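Local coordinates for protein genome packaging NTPase B204 (Sulfolobus turreted icosahedral virus 2, PDB 4KFT) that probably hydrolyses nucleoside triphosphates, most likely ATP, to drive packaging of the viral genome into the capsid, at residues Y111-T116 against D142-V147; S15-L20 against I155-R160. One frame throughout, in Å; residues are numbered along the deposited sequence.

Contact 1: residues Y111-T116 against D142-V147; sequences YKQKVT and DLMPIV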
loop_
_atom_site.group_PDB
_atom_site.type_symbol
_atom_site.label_atom_id
_atom_site.label_comp_id
_atom_site.label_asym_id
_atom_site.label_seq_id
_atom_site.Cartn_x
_atom_site.Cartn_y
_atom_site.Cartn_z
ATOM N N TYR A 111 -8.810 -9.303 -7.067
ATOM C CA TYR A 111 -9.700 -9.083 -8.197
ATOM C C TYR A 111 -10.835 -10.099 -8.213
ATOM O O TYR A 111 -10.593 -11.296 -8.098
ATOM C CB TYR A 111 -8.908 -9.130 -9.506
ATOM C CG TYR A 111 -9.745 -9.075 -10.774
ATOM C CD1 TYR A 111 -10.834 -8.210 -10.883
ATOM C CD2 TYR A 111 -9.420 -9.866 -11.873
ATOM C CE1 TYR A 111 -11.595 -8.147 -12.047
ATOM C CE2 TYR A 111 -10.163 -9.806 -13.042
ATOM C CZ TYR A 111 -11.251 -8.948 -13.119
ATOM O OH TYR A 111 -11.990 -8.902 -14.266
ATOM N N LYS A 112 -12.064 -9.592 -8.340
ATOM C CA LYS A 112 -13.303 -10.382 -8.420
ATOM C C LYS A 112 -13.835 -10.867 -7.078
ATOM O O LYS A 112 -14.791 -11.645 -7.032
ATOM C CB LYS A 112 -13.202 -11.547 -9.424
ATOM C CG LYS A 112 -13.319 -11.140 -10.902
ATOM C CD LYS A 112 -13.019 -12.329 -11.798
ATOM C CE LYS A 112 -11.743 -13.023 -11.313
ATOM N NZ LYS A 112 -11.419 -14.289 -12.035
ATOM N N GLN A 113 -13.228 -10.393 -5.993
ATOM C CA GLN A 113 -13.682 -10.717 -4.641
ATOM C C GLN A 113 -14.819 -9.786 -4.231
ATOM O O GLN A 113 -14.949 -8.697 -4.759
ATOM C CB GLN A 113 -12.542 -10.526 -3.640
ATOM C CG GLN A 113 -11.858 -11.779 -3.162
ATOM C CD GLN A 113 -10.783 -11.466 -2.123
ATOM O OE1 GLN A 113 -10.578 -10.303 -1.748
ATOM N NE2 GLN A 113 -10.085 -12.502 -1.662
ATOM N N LYS A 114 -15.622 -10.210 -3.264
ATOM C CA LYS A 114 -16.653 -9.352 -2.701
ATOM C C LYS A 114 -16.011 -8.221 -1.905
ATOM O O LYS A 114 -14.807 -8.233 -1.627
ATOM C CB LYS A 114 -17.555 -10.159 -1.773
ATOM C CG LYS A 114 -16.904 -10.479 -0.428
ATOM C CD LYS A 114 -17.492 -11.750 0.148
ATOM C CE LYS A 114 -17.014 -12.022 1.580
ATOM N NZ LYS A 114 -18.207 -12.153 2.483
ATOM N N VAL A 115 -16.823 -7.244 -1.529
ATOM C CA VAL A 115 -16.343 -6.139 -0.725
ATOM C C VAL A 115 -17.161 -6.073 0.558
ATOM O O VAL A 115 -18.348 -5.756 0.528
ATOM C CB VAL A 115 -16.397 -4.786 -1.499
ATOM C CG1 VAL A 115 -15.845 -3.655 -0.647
ATOM C CG2 VAL A 115 -15.613 -4.884 -2.820
ATOM N N THR A 116 -16.522 -6.411 1.676
ATOM C CA THR A 116 -17.120 -6.277 2.991
ATOM C C THR A 116 -17.170 -4.799 3.361
ATOM O O THR A 116 -16.499 -3.979 2.725
ATOM C CB THR A 116 -16.277 -6.997 4.047
ATOM O OG1 THR A 116 -14.981 -6.387 4.103
ATOM C CG2 THR A 116 -16.160 -8.490 3.718
ATOM N N ASP A 142 -3.996 -8.477 -10.067
ATOM C CA ASP A 142 -4.309 -9.177 -8.800
ATOM C C ASP A 142 -5.392 -8.480 -7.951
ATOM O O ASP A 142 -6.134 -9.132 -7.217
ATOM C CB ASP A 142 -3.061 -9.328 -7.912
ATOM C CG ASP A 142 -2.093 -10.381 -8.419
ATOM O OD1 ASP A 142 -2.533 -11.382 -9.041
ATOM O OD2 ASP A 142 -0.870 -10.209 -8.189
ATOM N N LEU A 143 -5.435 -7.154 -8.028
ATOM C CA LEU A 143 -6.283 -6.334 -7.178
ATOM C C LEU A 143 -7.527 -5.863 -7.943
ATOM O O LEU A 143 -7.527 -5.834 -9.172
ATOM C CB LEU A 143 -5.494 -5.128 -6.657
ATOM C CG LEU A 143 -4.211 -5.382 -5.838
ATOM C CD1 LEU A 143 -3.645 -4.084 -5.294
ATOM C CD2 LEU A 143 -4.443 -6.373 -4.690
ATOM N N MET A 144 -8.582 -5.505 -7.213
ATOM C CA MET A 144 -9.808 -5.007 -7.832
ATOM C C MET A 144 -9.500 -3.717 -8.546
ATOM O O MET A 144 -8.801 -2.883 -7.990
ATOM C CB MET A 144 -10.864 -4.674 -6.785
ATOM C CG MET A 144 -11.260 -5.792 -5.887
ATOM S SD MET A 144 -12.247 -5.129 -4.525
ATOM C CE MET A 144 -12.348 -6.612 -3.498
ATOM N N PRO A 145 -10.066 -3.527 -9.750
ATOM C CA PRO A 145 -9.893 -2.252 -10.455
ATOM C C PRO A 145 -10.298 -1.068 -9.594
ATOM O O PRO A 145 -9.703 -0.000 -9.728
ATOM C CB PRO A 145 -10.826 -2.381 -11.675
ATOM C CG PRO A 145 -10.874 -3.826 -11.948
ATOM C CD PRO A 145 -10.765 -4.526 -10.575
ATOM N N ILE A 146 -11.270 -1.245 -8.703
ATOM C CA ILE A 146 -11.651 -0.124 -7.846
ATOM C C ILE A 146 -10.536 0.337 -6.879
ATOM O O ILE A 146 -10.554 1.481 -6.417
ATOM C CB ILE A 146 -13.025 -0.318 -7.140
ATOM C CG1 ILE A 146 -12.974 -1.409 -6.069
ATOM C CG2 ILE A 146 -14.121 -0.613 -8.184
ATOM C CD1 ILE A 146 -14.279 -1.572 -5.339
ATOM N N VAL A 147 -9.557 -0.526 -6.607
ATOM C CA VAL A 147 -8.396 -0.096 -5.827
ATOM C C VAL A 147 -7.603 0.983 -6.584
ATOM O O VAL A 147 -7.263 2.017 -6.021
ATOM C CB VAL A 147 -7.491 -1.292 -5.385
ATOM C CG1 VAL A 147 -6.138 -0.791 -4.862
ATOM C CG2 VAL A 147 -8.194 -2.130 -4.310
#

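Contact 2: residues S15-L20 against I155-R160; sequences SGKSYL and IMFYTR. With MG (magnesium ion), chain G; AGS (phosphothiophosphoric acid-adenylate ester), chain F.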
loop_
_atom_site.group_PDB
_atom_site.type_symbol
_atom_site.label_atom_id
_atom_site.label_comp_id
_atom_site.label_asym_id
_atom_site.label_seq_id
_atom_site.Cartn_x
_atom_site.Cartn_y
_atom_site.Cartn_z
ATOM N N SER A 15 11.402 -6.877 -7.419
ATOM C CA SER A 15 11.558 -5.573 -8.080
ATOM C C SER A 15 11.872 -4.407 -7.130
ATOM O O SER A 15 12.441 -3.395 -7.556
ATOM C CB SER A 15 10.423 -5.246 -9.067
ATOM O OG SER A 15 9.138 -5.411 -8.526
ATOM N N GLY A 16 11.540 -4.567 -5.848
ATOM C CA GLY A 16 11.921 -3.595 -4.846
ATOM C C GLY A 16 10.805 -2.968 -4.032
ATOM O O GLY A 16 10.989 -1.899 -3.443
ATOM N N LYS A 17 9.656 -3.633 -3.966
ATOM C CA LYS A 17 8.510 -3.075 -3.249
ATOM C C LYS A 17 8.772 -2.925 -1.748
ATOM O O LYS A 17 8.517 -1.867 -1.172
ATOM C CB LYS A 17 7.254 -3.906 -3.508
ATOM C CG LYS A 17 6.891 -3.989 -4.984
ATOM C CD LYS A 17 5.569 -4.699 -5.181
ATOM C CE LYS A 17 5.605 -6.069 -4.547
ATOM N NZ LYS A 17 6.607 -6.955 -5.191
ATOM N N SER A 18 9.305 -3.971 -1.123
ATOM C CA SER A 18 9.534 -3.939 0.313
ATOM C C SER A 18 10.667 -2.972 0.680
ATOM O O SER A 18 10.608 -2.274 1.706
ATOM C CB SER A 18 9.769 -5.355 0.853
ATOM O OG SER A 18 8.601 -6.157 0.694
ATOM N N TYR A 19 11.677 -2.909 -0.184
ATOM C CA TYR A 19 12.753 -1.935 -0.037
ATOM C C TYR A 19 12.251 -0.496 0.035
ATOM O O TYR A 19 12.675 0.273 0.896
ATOM C CB TYR A 19 13.735 -2.067 -1.197
ATOM C CG TYR A 19 15.091 -1.446 -0.948
ATOM C CD1 TYR A 19 16.122 -2.194 -0.380
ATOM C CD2 TYR A 19 15.346 -0.123 -1.290
ATOM C CE1 TYR A 19 17.388 -1.633 -0.161
ATOM C CE2 TYR A 19 16.597 0.447 -1.074
ATOM C CZ TYR A 19 17.619 -0.311 -0.506
ATOM O OH TYR A 19 18.871 0.253 -0.292
ATOM N N LEU A 20 11.361 -0.141 -0.890
ATOM C CA LEU A 20 10.695 1.164 -0.910
ATOM C C LEU A 20 9.955 1.443 0.394
ATOM O O LEU A 20 9.986 2.553 0.919
ATOM C CB LEU A 20 9.689 1.198 -2.063
ATOM C CG LEU A 20 9.505 2.454 -2.910
ATOM C CD1 LEU A 20 10.829 2.919 -3.389
ATOM C CD2 LEU A 20 8.595 2.172 -4.099
ATOM N N ILE A 155 2.361 3.363 -7.646
ATOM C CA ILE A 155 3.772 3.192 -7.954
ATOM C C ILE A 155 3.994 1.860 -8.640
ATOM O O ILE A 155 3.546 0.819 -8.157
ATOM C CB ILE A 155 4.630 3.282 -6.677
ATOM C CG1 ILE A 155 4.653 4.725 -6.184
ATOM C CG2 ILE A 155 6.038 2.731 -6.919
ATOM C CD1 ILE A 155 5.112 4.866 -4.782
ATOM N N MET A 156 4.671 1.907 -9.781
ATOM C CA MET A 156 4.894 0.734 -10.613
ATOM C C MET A 156 6.381 0.538 -10.978
ATOM O O MET A 156 7.047 1.479 -11.387
ATOM C CB MET A 156 4.071 0.856 -11.897
ATOM C CG MET A 156 2.554 0.959 -11.684
ATOM S SD MET A 156 1.678 1.572 -13.141
ATOM C CE MET A 156 1.717 3.327 -12.810
ATOM N N PHE A 157 6.871 -0.695 -10.838
ATOM C CA PHE A 157 8.166 -1.110 -11.391
ATOM C C PHE A 157 7.975 -1.690 -12.789
ATOM O O PHE A 157 6.841 -1.885 -13.236
ATOM C CB PHE A 157 8.868 -2.132 -10.472
ATOM C CG PHE A 157 9.191 -1.585 -9.114
ATOM C CD1 PHE A 157 10.456 -1.087 -8.834
ATOM C CD2 PHE A 157 8.213 -1.533 -8.121
ATOM C CE1 PHE A 157 10.756 -0.569 -7.577
ATOM C CE2 PHE A 157 8.504 -1.011 -6.872
ATOM C CZ PHE A 157 9.780 -0.523 -6.601
ATOM N N TYR A 158 9.090 -1.973 -13.452
ATOM C CA TYR A 158 9.104 -2.509 -14.814
ATOM C C TYR A 158 8.145 -3.661 -15.040
ATOM O O TYR A 158 8.070 -4.575 -14.220
ATOM C CB TYR A 158 10.507 -3.000 -15.190
ATOM C CG TYR A 158 10.540 -3.918 -16.406
ATOM C CD1 TYR A 158 10.679 -3.398 -17.689
ATOM C CD2 TYR A 158 10.462 -5.309 -16.266
ATOM C CE1 TYR A 158 10.726 -4.230 -18.801
ATOM C CE2 TYR A 158 10.483 -6.145 -17.369
ATOM C CZ TYR A 158 10.620 -5.598 -18.637
ATOM O OH TYR A 158 10.668 -6.413 -19.738
ATOM N N THR A 159 7.453 -3.623 -16.179
ATOM C CA THR A 159 6.758 -4.796 -16.685
ATOM C C THR A 159 6.432 -4.639 -18.156
ATOM O O THR A 159 6.199 -3.536 -18.639
ATOM C CB THR A 159 5.450 -5.078 -15.922
ATOM O OG1 THR A 159 4.844 -6.265 -16.452
ATOM C CG2 THR A 159 4.467 -3.908 -16.066
ATOM N N ARG A 160 6.393 -5.763 -18.859
ATOM C CA ARG A 160 5.968 -5.787 -20.247
ATOM C C ARG A 160 5.018 -6.925 -20.473
ATOM O O ARG A 160 4.822 -7.344 -21.600
ATOM C CB ARG A 160 7.156 -5.953 -21.187
ATOM C CG ARG A 160 8.002 -4.729 -21.288
ATOM C CD ARG A 160 9.021 -4.851 -22.377
ATOM N NE ARG A 160 9.836 -3.645 -22.391
ATOM C CZ ARG A 160 10.419 -3.144 -23.472
ATOM N NH1 ARG A 160 10.282 -3.754 -24.645
ATOM N NH2 ARG A 160 11.137 -2.036 -23.370
HETATM MG MG MG G . 8.602 -7.821 -0.440
HETATM P PB AGS F . 10.116 -7.093 -3.509
HETATM O O1B AGS F . 9.436 -6.202 -4.586
HETATM O O2B AGS F . 9.935 -8.574 -3.878
HETATM O O3B AGS F . 9.473 -6.826 -2.135
HETATM P PA AGS F . 12.608 -6.422 -2.347
HETATM O O1A AGS F . 12.181 -5.124 -1.616
HETATM O O2A AGS F . 12.678 -7.576 -1.322
HETATM O O3A AGS F . 11.667 -6.785 -3.546
HETATM O "O5'" AGS F . 14.040 -6.189 -2.894
HETATM C "C5'" AGS F . 14.736 -7.173 -3.566
HETATM C "C4'" AGS F . 16.226 -7.080 -3.595
HETATM O "O4'" AGS F . 16.694 -6.015 -4.355
HETATM C "C3'" AGS F . 16.797 -6.891 -2.217
HETATM O "O3'" AGS F . 18.016 -7.531 -2.156
HETATM C "C2'" AGS F . 17.005 -5.503 -2.112
HETATM O "O2'" AGS F . 18.086 -5.288 -1.281
HETATM C "C1'" AGS F . 17.302 -5.054 -3.508
HETATM N N9 AGS F . 16.791 -3.761 -3.788
HETATM C C8 AGS F . 15.556 -3.290 -3.987
HETATM N N7 AGS F . 15.670 -1.965 -4.190
HETATM C C5 AGS F . 16.969 -1.606 -4.126
HETATM C C6 AGS F . 17.632 -0.389 -4.268
HETATM N N6 AGS F . 16.956 0.834 -4.548
HETATM N N1 AGS F . 18.970 -0.381 -4.133
HETATM C C2 AGS F . 19.656 -1.505 -3.872
HETATM N N3 AGS F . 19.023 -2.673 -3.734
HETATM C C4 AGS F . 17.691 -2.762 -3.866
HETATM O O HOH W 1 10.611 -8.359 -0.076
HETATM O O HOH W 2 6.712 -7.241 -1.149
HETATM O O HOH W 3 7.833 -8.938 1.128
HETATM O O HOH W 4 8.696 -9.379 -1.815
#

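Contact 1: residues Y111-T116 against D142-V147
Y111 and D142 are joined by one backbone hydrogen bond, and the side chains of the two segments pack in two apolar patches, Y111 against P145 and V115 against M144 and I146. The bond runs from Y111 N to D142 O over 2.7 Å and is moderately bent, 153° at the hydrogen. The donor approaches from above the carbonyl plane. This is also where the backbones come closest, Y111 CA lying 4.1 Å from M144 CA. The D142 side chain points away from the loop, and its OD2 accepts a bond from R139 N.

In the first apolar patch, with CG anti to the backbone N (chi1 173°), the tyrosine side chain crosses that of P145 obliquely, CD1 of Y111 resting 3.7 Å from P145 CD. The aliphatic K112 CG lies over the centre of one ring face. In the second patch M144 reaches out with an extended chain, its chi2 of 169° carrying the sulfur and methyl away from its own backbone. M144 CE ends 3.8 Å from V115 CG2, which also brushes I146 CD1 at 4.4 Å.

The same methyl meets polar backbone: M144 CE is 3.5 Å from K114 O and 3.6 Å from Q113 O, van der Waals contacts with carbonyl oxygens.

In the fold, this joins the loop between strand 98-102 and helix 117-124 to the turn leading into helix 145-150, a turn also tied to that loop by backbone hydrogen bonding between M144 and F109. W167 of helix 162-171 meets the Y111 ring edge-to-face and also packs on P145, while L123 of helix 117-124 touches I146 and D120 of the same helix touches V115.

Contact 2: residues S15-L20 against I155-R160
The backbones of S15 and F157 approach to 6.5 Å between CA atoms, with no hydrogen bond between the segments, where the turn before helix 17-31 passes beside strand 153-156 and the residues that follow it. The F157 ring packs against this turn, with the peptide from S15 C to G16 N over one face and S15 C offset toward the rim, and F157 CE1 is 3.3 Å from S15 O. S15 CB packs on F157 CB at 3.8 Å, while its OG bonds to R12 O. Deeper in, L20 CD2 meets I155 CG2 tip to tip at 3.8 Å and touches F157 CZ.

The strand-loop-helix pattern and its ligand are consistent with a Walker A P-loop. G16 N and K17 N both donate to AGS O1B, the latter over 2.7 Å. K17, folded back by bends at chi3 and chi4 (-56° and -64°), brings NZ to that same oxygen and also to G11 O, so three N-H groups grip O1B. S18 OG binds the magnesium ion at 2.0 Å; AGS O3B and four waters complete six ligands. The adenine lies nearly parallel over one face of the Y19 ring, AGS C5 over the ring centre, 3.5 Å above the plane.

Overall arrangement
Contact 1 is partly buried, with three of its nine touching residues exposed, while five of the six in contact 2 are buried; their centres lie 21 Å apart and they do not touch. They are nevertheless linked by the chain, because helix 145-150, entered in contact 1, leads directly into strand 153-156, which, with the residues after it, forms one side of contact 2. The chemistry follows the location. At 111-116 with 142-147 one backbone bond is combined with tyrosine-proline and methionine-valine packing. At 15-20 with 155-160 the segments share no hydrogen bond: apolar packing backs a loop whose backbone amides, with K17 and S18, serve the nucleotide and the magnesium ion.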